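Local structure of glycine cleavage system H protein (Mycobacterium tuberculosis, 3HGB) at residues A[71-74]-A[75-79]. The protein probably shuttles the methylamine group of glycine from the P protein to the T protein of the glycine cleavage system on a covalently bound lipoyl cofactor. Sequence-based numbering, arbitrary orientation.
Sequences TAVT and AGETF
T74 and E77 hold each other through two bonds, one from backbone to side chain and one between backbones, in which each residue donates its amide to the other. The amide N of T74 donates to OE1 of E77 at 3.0 Å, meeting the carboxylate oxygen nearly along its C-O axis. The amide N of E77 returns a bond of 2.9 Å to the carbonyl O of T74; here the donor lies 33° out of the plane of that carbonyl. The glutamate reaches back because CG lies anti to its own N (chi1 -180°) and the chain beyond stays extended, which brings OE1 up to the T74 amide. The T74 side chain crosses the glutamate obliquely, and its OG1 adds at most a weak bond to OE1.

Water ties both carboxylate oxygens to A72 O. One molecule donates both to A72 O and to E77 OE1, and a second donates to the same carbonyl and, at 2.7 Å, to OE2; a further water joins T74 OG1 to A75 O. With an amide and a bridging water both donating to OE1, the rotation of the carboxylate is probably well fixed.

The backbone bond closes a type II beta turn from T74 to E77, with G76 in its third position at a positive phi of 84°. Within the lipoyl-binding region, this turn links edge strand 72-73 of one antiparallel sheet to strand 78-84 of the other. S96 OG accepts from A75 N, and the backbones of G76 and E77 bond to A93.

Beneath the polar layer, CG1 of V73 rests on CB of F79 at 4.1 Å. The end of the F79 side chain leads away from the valine, and the side chain touches P67, L91 and A93.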
ATOM      1  N   THR A  71     -15.165   1.039  -1.928  1.00 10.13           N
ATOM      2  CA  THR A  71     -14.688   1.496  -3.235  1.00 10.56           C
ATOM      3  C   THR A  71     -14.132   0.317  -4.023  1.00 11.02           C
ATOM      4  O   THR A  71     -13.189  -0.347  -3.583  1.00 10.68           O
ATOM      5  CB  THR A  71     -13.601   2.583  -3.079  1.00 10.38           C
ATOM      6  OG1 THR A  71     -14.176   3.736  -2.466  1.00 11.43           O
ATOM      7  CG2 THR A  71     -13.012   2.986  -4.428  1.00 10.87           C
ATOM      8  N   ALA A  72     -14.738   0.037  -5.176  1.00 11.26           N
ATOM      9  CA  ALA A  72     -14.178  -0.959  -6.083  1.00 11.69           C
ATOM     10  C   ALA A  72     -12.979  -0.343  -6.799  1.00 11.83           C
ATOM     11  O   ALA A  72     -13.064   0.767  -7.335  1.00 12.15           O
ATOM     12  CB  ALA A  72     -15.231  -1.430  -7.077  1.00 11.73           C
ATOM     13  N   VAL A  73     -11.853  -1.051  -6.784  1.00 11.63           N
ATOM     14  CA  VAL A  73     -10.637  -0.562  -7.420  1.00 11.42           C
ATOM     15  C   VAL A  73     -10.114  -1.594  -8.402  1.00 10.96           C
ATOM     16  O   VAL A  73     -10.317  -2.786  -8.214  1.00 10.55           O
ATOM     17  CB  VAL A  73      -9.513  -0.204  -6.399  1.00 11.37           C
ATOM     18  CG1 VAL A  73      -9.917   1.003  -5.549  1.00 12.45           C
ATOM     19  CG2 VAL A  73      -9.126  -1.405  -5.517  1.00 10.79           C
ATOM     20  N   THR A  74      -9.479  -1.113  -9.461  1.00 11.62           N
ATOM     21  CA  THR A  74      -8.793  -1.974 -10.406  1.00 11.36           C
ATOM     22  C   THR A  74      -7.294  -1.792 -10.199  1.00 11.23           C
ATOM     23  O   THR A  74      -6.841  -0.737  -9.758  1.00 11.25           O
ATOM     24  CB  THR A  74      -9.181  -1.661 -11.870  1.00 11.75           C
ATOM     25  OG1 THR A  74      -8.937  -0.279 -12.148  1.00 12.55           O
ATOM     26  CG2 THR A  74     -10.660  -1.949 -12.107  1.00 11.64           C
ATOM     27  N   ALA A  75      -6.536  -2.837 -10.502  1.00 10.84           N
ATOM     28  CA  ALA A  75      -5.087  -2.818 -10.375  1.00 10.48           C
ATOM     29  C   ALA A  75      -4.493  -1.591 -11.066  1.00 10.55           C
ATOM     30  O   ALA A  75      -4.776  -1.323 -12.234  1.00  9.59           O
ATOM     31  CB  ALA A  75      -4.521  -4.083 -10.959  1.00 10.30           C
ATOM     32  N   GLY A  76      -3.692  -0.834 -10.322  1.00 10.43           N
ATOM     33  CA  GLY A  76      -3.066   0.376 -10.840  1.00 11.70           C
ATOM     34  C   GLY A  76      -3.913   1.634 -10.784  1.00 11.85           C
ATOM     35  O   GLY A  76      -3.432   2.715 -11.093  1.00 12.92           O
ATOM     36  N   GLU A  77      -5.183   1.506 -10.414  1.00 12.91           N
ATOM     37  CA  GLU A  77      -6.053   2.678 -10.311  1.00 13.24           C
ATOM     38  C   GLU A  77      -5.583   3.541  -9.146  1.00 12.98           C
ATOM     39  O   GLU A  77      -5.199   3.014  -8.102  1.00 12.62           O
ATOM     40  CB  GLU A  77      -7.508   2.258 -10.096  1.00 13.55           C
ATOM     41  CG  GLU A  77      -8.485   3.428  -9.988  1.00 15.41           C
ATOM     42  CD  GLU A  77      -9.929   2.985  -9.882  1.00 17.52           C
ATOM     43  OE1 GLU A  77     -10.189   1.762  -9.843  1.00 17.12           O
ATOM     44  OE2 GLU A  77     -10.813   3.868  -9.835  1.00 19.55           O
ATOM     45  N   THR A  78      -5.604   4.862  -9.332  1.00 12.87           N
ATOM     46  CA  THR A  78      -5.346   5.788  -8.231  1.00 12.87           C
ATOM     47  C   THR A  78      -6.520   5.714  -7.260  1.00 12.70           C
ATOM     48  O   THR A  78      -7.677   5.904  -7.657  1.00 13.22           O
ATOM     49  CB  THR A  78      -5.164   7.229  -8.741  1.00 13.10           C
ATOM     50  OG1 THR A  78      -4.132   7.248  -9.729  1.00 13.92           O
ATOM     51  CG2 THR A  78      -4.787   8.178  -7.598  1.00 13.88           C
ATOM     52  N   PHE A  79      -6.234   5.401  -6.000  1.00 12.22           N
ATOM     53  CA  PHE A  79      -7.236   5.270  -4.940  0.50 11.98           C
ATOM     54  C   PHE A  79      -7.048   6.320  -3.845  1.00 11.70           C
ATOM     55  O   PHE A  79      -7.848   6.418  -2.927  1.00 11.78           O
ATOM     56  CB  PHE A  79      -7.214   3.851  -4.324  0.50 11.80           C
ATOM     57  CG  PHE A  79      -5.997   3.543  -3.453  0.50 11.52           C
ATOM     58  CD1 PHE A  79      -5.734   4.254  -2.289  0.50 11.38           C
ATOM     59  CD2 PHE A  79      -5.151   2.497  -3.777  0.50 10.81           C
ATOM     60  CE1 PHE A  79      -4.637   3.953  -1.493  0.50 11.15           C
ATOM     61  CE2 PHE A  79      -4.050   2.189  -2.980  0.50 10.82           C
ATOM     62  CZ  PHE A  79      -3.794   2.918  -1.840  0.50 10.95           C
TER
HETATM   63  O   HOH W   1     -12.684   0.821 -10.459  1.00 25.53           O
HETATM   64  O   HOH W   2     -12.373   3.478  -7.679  1.00 33.94           O
HETATM   65  O   HOH W   3     -10.431   1.500 -13.267  1.00 26.03           O
HETATM   66  O   HOH W   4      -6.534   0.114 -13.534  1.00 33.60           O